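Local coordinates for choline binding protein A (Lactobacillus salivarius str. Ren, PDB 5GT1) that probably helps this bacterium bind cell-surface choline and adhere to host cells, and carries a zinc-binding domain of the M23 peptidase family, at residues A[41-46]-A[160-165]; A[54-59]-A[154-159]. All coordinates share one frame; numbering follows the deposited sequence.

Both contacts fasten the C-terminal part of this M23 peptidase domain to neighbouring strands of its main antiparallel sheet, strands 44-45 and 56-63, and their centres lie about 9 Å apart. Contact 1 is partly buried and sets Phe43 against the turn from strand 160-161 into helix 163-173, with a water and an arginine at its margin. Contact 2 lies at the surface, where the loop before strand 160-161 folds over the buried ring of Phe56, mostly with backbone and asparagine groups. Segments 41-46 and 54-59 are themselves joined: His57 ND1 lies 2.7 Å from Leu42 O, a probable hydrogen bond on the ring nitrogen that does not bind zinc.

Contact 1 (A[41-46]-A[160-165]); sequences QLFGVN and WLDPRA
The backbones come closest at Phe43 and Asp162, whose CA atoms are 5.5 Å apart, and no direct hydrogen bond joins the two segments. In the antiparallel sheet of this M23 peptidase domain, the approach to edge strand 44-45 meets the junction between strand 160-161 and helix 163-173. Phe43 carries most of the contact. With its CG anti to the backbone N (chi1 172°), the ring extends across the junction, and Leu161 C and Asp162 CA lie over one face, toward its rim. At the far end, CZ of Phe43 comes within 3.2 Å of Trp160 O, while CB of Trp160 meets the ring edge in plane, 3.8 Å from CE1 of Phe43. The Trp160 indole leads away from this ring, and its NE1 is hydrogen-bonded to Ala149 O. Phe56 makes an edge-to-face contact with Phe43, placing the latter between the helix junction and strand 56-63. Nearer the backbone, CB of Phe43 packs 4.0 Å from CD of Pro163.

Asp162 is the N-cap of the helix: its OD1 accepts from Arg164 N at 2.9 Å, met from above the carboxylate plane. The same OD1 accepts from a water that in turn takes the N-H of Phe43, so one carboxylate oxygen both caps the helix and ties it indirectly to the other segment. The carboxylate runs nearly parallel to the Phe43 ring, the planes 15° apart. Farther out, the Arg164 chain bends at chi3 (71°) and presents a guanidinium face to Leu42. Methyl CD2 of Leu42 sits over the centre of that face, 3.6 Å from CZ of Arg164.

Contact 2 (A[54-59]-A[154-159]); sequences NGFHDG and FNNNGT. With ZN (zinc ion), chain B.
Strand 56-63, which supplies the zinc ligands His57 and Asp61, is flanked at its start by the irregular loop that follows helix 146-151. Phe56 points toward this loop, its CG anti to the backbone N (chi1 179°), and the loop backbone passes over one face of the ring: CD2 of Phe56 is 3.7 Å from C of Phe154, and CE2 is 3.6 Å from Asn155 O. Asn156 lies over one ring face in a CH-pi contact, its CB 3.9 Å from the Phe56 centroid, with its amide plane tilted 21° from the ring. In this M23 peptidase domain the next residue, His57, points away from the loop and binds the zinc ion through NE2 at 2.1 Å; Asp61, His137 and three waters complete the site. An alanine in place of Phe56 is likely to open a gap beneath Asn156 and leave the loop backbone without the ring face it rests on. The Phe154 ring turns its edge to the strand, with CD1 3.9 Å from Phe56 O. Farther along, an Asx turn shapes the loop: OD1 of Asn157 accepts from both N and OG1 of Thr159, which reach it from the same face of its plane.

Contact 1 (A[41-46]-A[160-165])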
loop_
_atom_site.group_PDB
_atom_site.type_symbol
_atom_site.label_atom_id
_atom_site.label_comp_id
_atom_site.label_asym_id
_atom_site.label_seq_id
_atom_site.Cartn_x
_atom_site.Cartn_y
_atom_site.Cartn_z
ATOM N N GLN A 41 4.929 11.190 4.864
ATOM C CA GLN A 41 4.792 9.828 4.366
ATOM C C GLN A 41 4.102 8.855 5.328
ATOM O O GLN A 41 3.517 7.860 4.899
ATOM C CB GLN A 41 6.162 9.277 4.006
ATOM C CG GLN A 41 6.763 9.964 2.793
ATOM C CD GLN A 41 8.185 9.517 2.553
ATOM O OE1 GLN A 41 8.963 9.347 3.494
ATOM N NE2 GLN A 41 8.534 9.324 1.294
ATOM N N LEU A 42 4.175 9.142 6.626
ATOM C CA LEU A 42 3.637 8.235 7.636
ATOM C C LEU A 42 2.114 8.152 7.599
ATOM O O LEU A 42 1.449 9.072 7.119
ATOM C CB LEU A 42 4.077 8.684 9.030
ATOM C CG LEU A 42 5.560 8.507 9.385
ATOM C CD1 LEU A 42 5.837 9.272 10.670
ATOM C CD2 LEU A 42 5.902 7.033 9.552
ATOM N N PHE A 43 1.577 7.049 8.110
ATOM C CA PHE A 43 0.142 6.888 8.271
ATOM C C PHE A 43 -0.387 7.796 9.393
ATOM O O PHE A 43 0.322 8.056 10.382
ATOM C CB PHE A 43 -0.199 5.423 8.577
ATOM C CG PHE A 43 -1.646 5.213 8.938
ATOM C CD1 PHE A 43 -2.589 4.943 7.946
ATOM C CD2 PHE A 43 -2.075 5.328 10.272
ATOM C CE1 PHE A 43 -3.932 4.784 8.271
ATOM C CE2 PHE A 43 -3.419 5.170 10.594
ATOM C CZ PHE A 43 -4.342 4.883 9.596
ATOM N N GLY A 44 -1.623 8.281 9.225
ATOM C CA GLY A 44 -2.343 8.966 10.293
ATOM C C GLY A 44 -2.272 10.475 10.231
ATOM O O GLY A 44 -2.264 11.064 9.157
ATOM N N VAL A 45 -2.212 11.098 11.406
ATOM C CA VAL A 45 -2.182 12.556 11.524
ATOM C C VAL A 45 -0.829 12.931 12.098
ATOM O O VAL A 45 -0.543 12.649 13.256
ATOM C CB VAL A 45 -3.313 13.079 12.449
ATOM C CG1 VAL A 45 -3.299 14.600 12.493
ATOM C CG2 VAL A 45 -4.669 12.568 11.989
ATOM N N ASN A 46 0.015 13.545 11.280
ATOM C CA ASN A 46 1.389 13.807 11.674
ATOM C C ASN A 46 1.794 15.195 11.248
ATOM O O ASN A 46 1.274 15.695 10.257
ATOM C CB ASN A 46 2.347 12.803 11.009
ATOM C CG ASN A 46 2.006 11.364 11.331
ATOM O OD1 ASN A 46 2.235 10.896 12.445
ATOM N ND2 ASN A 46 1.462 10.649 10.351
ATOM N N TRP A 160 -8.910 2.707 7.829
ATOM C CA TRP A 160 -7.554 2.414 7.372
ATOM C C TRP A 160 -6.673 2.170 8.554
ATOM O O TRP A 160 -6.834 2.803 9.607
ATOM C CB TRP A 160 -7.024 3.572 6.523
ATOM C CG TRP A 160 -7.821 3.737 5.250
ATOM C CD1 TRP A 160 -8.854 4.658 4.984
ATOM C CD2 TRP A 160 -7.707 2.929 4.038
ATOM N NE1 TRP A 160 -9.347 4.483 3.718
ATOM C CE2 TRP A 160 -8.706 3.453 3.095
ATOM C CE3 TRP A 160 -6.894 1.865 3.643
ATOM C CZ2 TRP A 160 -8.857 2.921 1.811
ATOM C CZ3 TRP A 160 -7.064 1.332 2.362
ATOM C CH2 TRP A 160 -8.020 1.852 1.464
ATOM N N LEU A 161 -5.751 1.231 8.390
ATOM C CA LEU A 161 -4.833 0.824 9.432
ATOM C C LEU A 161 -3.411 1.229 9.074
ATOM O O LEU A 161 -3.083 1.390 7.893
ATOM C CB LEU A 161 -4.908 -0.699 9.630
ATOM C CG LEU A 161 -6.319 -1.276 9.754
ATOM C CD1 LEU A 161 -6.307 -2.796 9.709
ATOM C CD2 LEU A 161 -7.016 -0.761 11.016
ATOM N N ASP A 162 -2.568 1.384 10.093
ATOM C CA ASP A 162 -1.183 1.793 9.876
ATOM C C ASP A 162 -0.389 0.628 9.267
ATOM O O ASP A 162 -0.143 -0.365 9.956
ATOM C CB ASP A 162 -0.552 2.246 11.201
ATOM C CG ASP A 162 0.877 2.752 11.031
ATOM O OD1 ASP A 162 1.455 2.652 9.919
ATOM O OD2 ASP A 162 1.421 3.258 12.027
ATOM N N PRO A 163 -0.001 0.736 7.968
ATOM C CA PRO A 163 0.725 -0.380 7.365
ATOM C C PRO A 163 2.093 -0.598 8.002
ATOM O O PRO A 163 2.578 -1.732 8.000
ATOM C CB PRO A 163 0.890 0.051 5.889
ATOM C CG PRO A 163 -0.228 1.030 5.667
ATOM C CD PRO A 163 -0.269 1.801 6.971
ATOM N N ARG A 164 2.712 0.464 8.527
ATOM C CA ARG A 164 4.041 0.311 9.137
ATOM C C ARG A 164 3.974 -0.621 10.345
ATOM O O ARG A 164 4.747 -1.577 10.441
ATOM C CB ARG A 164 4.679 1.647 9.532
ATOM C CG ARG A 164 6.098 1.446 10.063
ATOM C CD ARG A 164 6.892 2.724 10.184
ATOM N NE ARG A 164 6.393 3.538 11.272
ATOM C CZ ARG A 164 7.073 4.535 11.843
ATOM N NH1 ARG A 164 8.313 4.848 11.447
ATOM N NH2 ARG A 164 6.511 5.223 12.824
ATOM N N ALA A 165 3.042 -0.329 11.249
ATOM C CA ALA A 165 2.809 -1.136 12.438
ATOM C C ALA A 165 2.406 -2.554 12.077
ATOM O O ALA A 165 2.901 -3.508 12.666
ATOM C CB ALA A 165 1.755 -0.478 13.330
HETATM O O HOH W 1 3.126 4.994 9.602
#

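Contact 2 (A[54-59]-A[154-159])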
loop_
_atom_site.group_PDB
_atom_site.type_symbol
_atom_site.label_atom_id
_atom_site.label_comp_id
_atom_site.label_asym_id
_atom_site.label_seq_id
_atom_site.Cartn_x
_atom_site.Cartn_y
_atom_site.Cartn_z
ATOM N N ASN A 54 -8.336 17.069 6.416
ATOM C CA ASN A 54 -8.342 16.660 7.823
ATOM C C ASN A 54 -6.957 16.306 8.371
ATOM O O ASN A 54 -6.854 15.723 9.448
ATOM C CB ASN A 54 -9.311 15.490 8.056
ATOM C CG ASN A 54 -10.686 15.739 7.458
ATOM O OD1 ASN A 54 -11.296 14.835 6.876
ATOM N ND2 ASN A 54 -11.185 16.959 7.605
ATOM N N GLY A 55 -5.903 16.651 7.629
ATOM C CA GLY A 55 -4.527 16.304 8.015
ATOM C C GLY A 55 -4.277 14.807 8.176
ATOM O O GLY A 55 -3.373 14.397 8.918
ATOM N N PHE A 56 -5.071 13.991 7.479
ATOM C CA PHE A 56 -5.028 12.538 7.648
ATOM C C PHE A 56 -4.468 11.856 6.409
ATOM O O PHE A 56 -4.890 12.146 5.278
ATOM C CB PHE A 56 -6.421 11.990 7.947
ATOM C CG PHE A 56 -6.467 10.492 8.121
ATOM C CD1 PHE A 56 -5.904 9.892 9.245
ATOM C CD2 PHE A 56 -7.076 9.679 7.166
ATOM C CE1 PHE A 56 -5.941 8.511 9.411
ATOM C CE2 PHE A 56 -7.124 8.297 7.333
ATOM C CZ PHE A 56 -6.558 7.718 8.461
ATOM N N HIS A 57 -3.518 10.949 6.630
ATOM C CA HIS A 57 -2.939 10.142 5.555
ATOM C C HIS A 57 -3.373 8.712 5.767
ATOM O O HIS A 57 -3.015 8.096 6.783
ATOM C CB HIS A 57 -1.419 10.269 5.586
ATOM C CG HIS A 57 -0.718 9.586 4.430
ATOM N ND1 HIS A 57 0.473 8.959 4.574
ATOM C CD2 HIS A 57 -1.098 9.416 3.087
ATOM C CE1 HIS A 57 0.843 8.432 3.380
ATOM N NE2 HIS A 57 -0.116 8.713 2.476
ATOM N N ASP A 58 -4.131 8.166 4.815
ATOM C CA ASP A 58 -4.761 6.847 4.973
ATOM C C ASP A 58 -3.854 5.672 4.571
ATOM O O ASP A 58 -4.334 4.558 4.355
ATOM C CB ASP A 58 -6.109 6.772 4.202
ATOM C CG ASP A 58 -5.942 6.779 2.673
ATOM O OD1 ASP A 58 -4.874 7.189 2.150
ATOM O OD2 ASP A 58 -6.896 6.360 1.980
ATOM N N GLY A 59 -2.557 5.918 4.448
ATOM C CA GLY A 59 -1.654 4.858 4.018
ATOM C C GLY A 59 -0.242 5.206 4.385
ATOM O O GLY A 59 -0.015 6.106 5.197
ATOM N N PHE A 154 -10.037 10.304 3.825
ATOM C CA PHE A 154 -9.614 11.407 4.704
ATOM C C PHE A 154 -10.242 11.360 6.100
ATOM O O PHE A 154 -10.176 12.322 6.879
ATOM C CB PHE A 154 -9.781 12.757 3.987
ATOM C CG PHE A 154 -9.036 12.807 2.678
ATOM C CD1 PHE A 154 -7.639 12.918 2.659
ATOM C CD2 PHE A 154 -9.711 12.663 1.469
ATOM C CE1 PHE A 154 -6.932 12.929 1.461
ATOM C CE2 PHE A 154 -9.014 12.678 0.263
ATOM C CZ PHE A 154 -7.621 12.804 0.257
ATOM N N ASN A 155 -10.781 10.196 6.431
ATOM C CA ASN A 155 -11.484 10.021 7.682
ATOM C C ASN A 155 -10.737 9.071 8.594
ATOM O O ASN A 155 -10.608 7.885 8.303
ATOM C CB ASN A 155 -12.912 9.520 7.420
ATOM C CG ASN A 155 -13.769 10.544 6.686
ATOM O OD1 ASN A 155 -13.523 11.753 6.766
ATOM N ND2 ASN A 155 -14.775 10.065 5.972
ATOM N N ASN A 156 -10.256 9.627 9.697
ATOM C CA ASN A 156 -9.523 8.896 10.724
ATOM C C ASN A 156 -10.490 8.155 11.663
ATOM O O ASN A 156 -10.547 8.415 12.862
ATOM C CB ASN A 156 -8.636 9.902 11.466
ATOM C CG ASN A 156 -7.683 9.250 12.451
ATOM O OD1 ASN A 156 -7.365 8.063 12.356
ATOM N ND2 ASN A 156 -7.227 10.038 13.420
ATOM N N ASN A 157 -11.252 7.223 11.108
ATOM C CA ASN A 157 -12.327 6.591 11.847
ATOM C C ASN A 157 -12.126 5.091 12.057
ATOM O O ASN A 157 -13.074 4.370 12.376
ATOM C CB ASN A 157 -13.663 6.860 11.147
ATOM C CG ASN A 157 -13.747 6.213 9.778
ATOM O OD1 ASN A 157 -12.750 5.711 9.239
ATOM N ND2 ASN A 157 -14.948 6.200 9.209
ATOM N N GLY A 158 -10.898 4.617 11.861
ATOM C CA GLY A 158 -10.617 3.187 12.000
ATOM C C GLY A 158 -10.733 2.389 10.710
ATOM O O GLY A 158 -10.429 1.202 10.703
ATOM N N THR A 159 -11.156 3.019 9.613
ATOM C CA THR A 159 -11.254 2.302 8.334
ATOM C C THR A 159 -9.867 1.793 7.882
ATOM O O THR A 159 -9.692 0.609 7.593
ATOM C CB THR A 159 -11.853 3.202 7.227
ATOM O OG1 THR A 159 -13.182 3.580 7.601
ATOM C CG2 THR A 159 -11.913 2.467 5.890
HETATM ZN ZN ZN B . 0.046 8.511 0.364
HETATM O O HOH W 2 -1.904 9.617 -0.094
HETATM O O HOH W 3 0.678 10.893 -0.152
HETATM O O HOH W 4 0.269 8.954 -1.720
#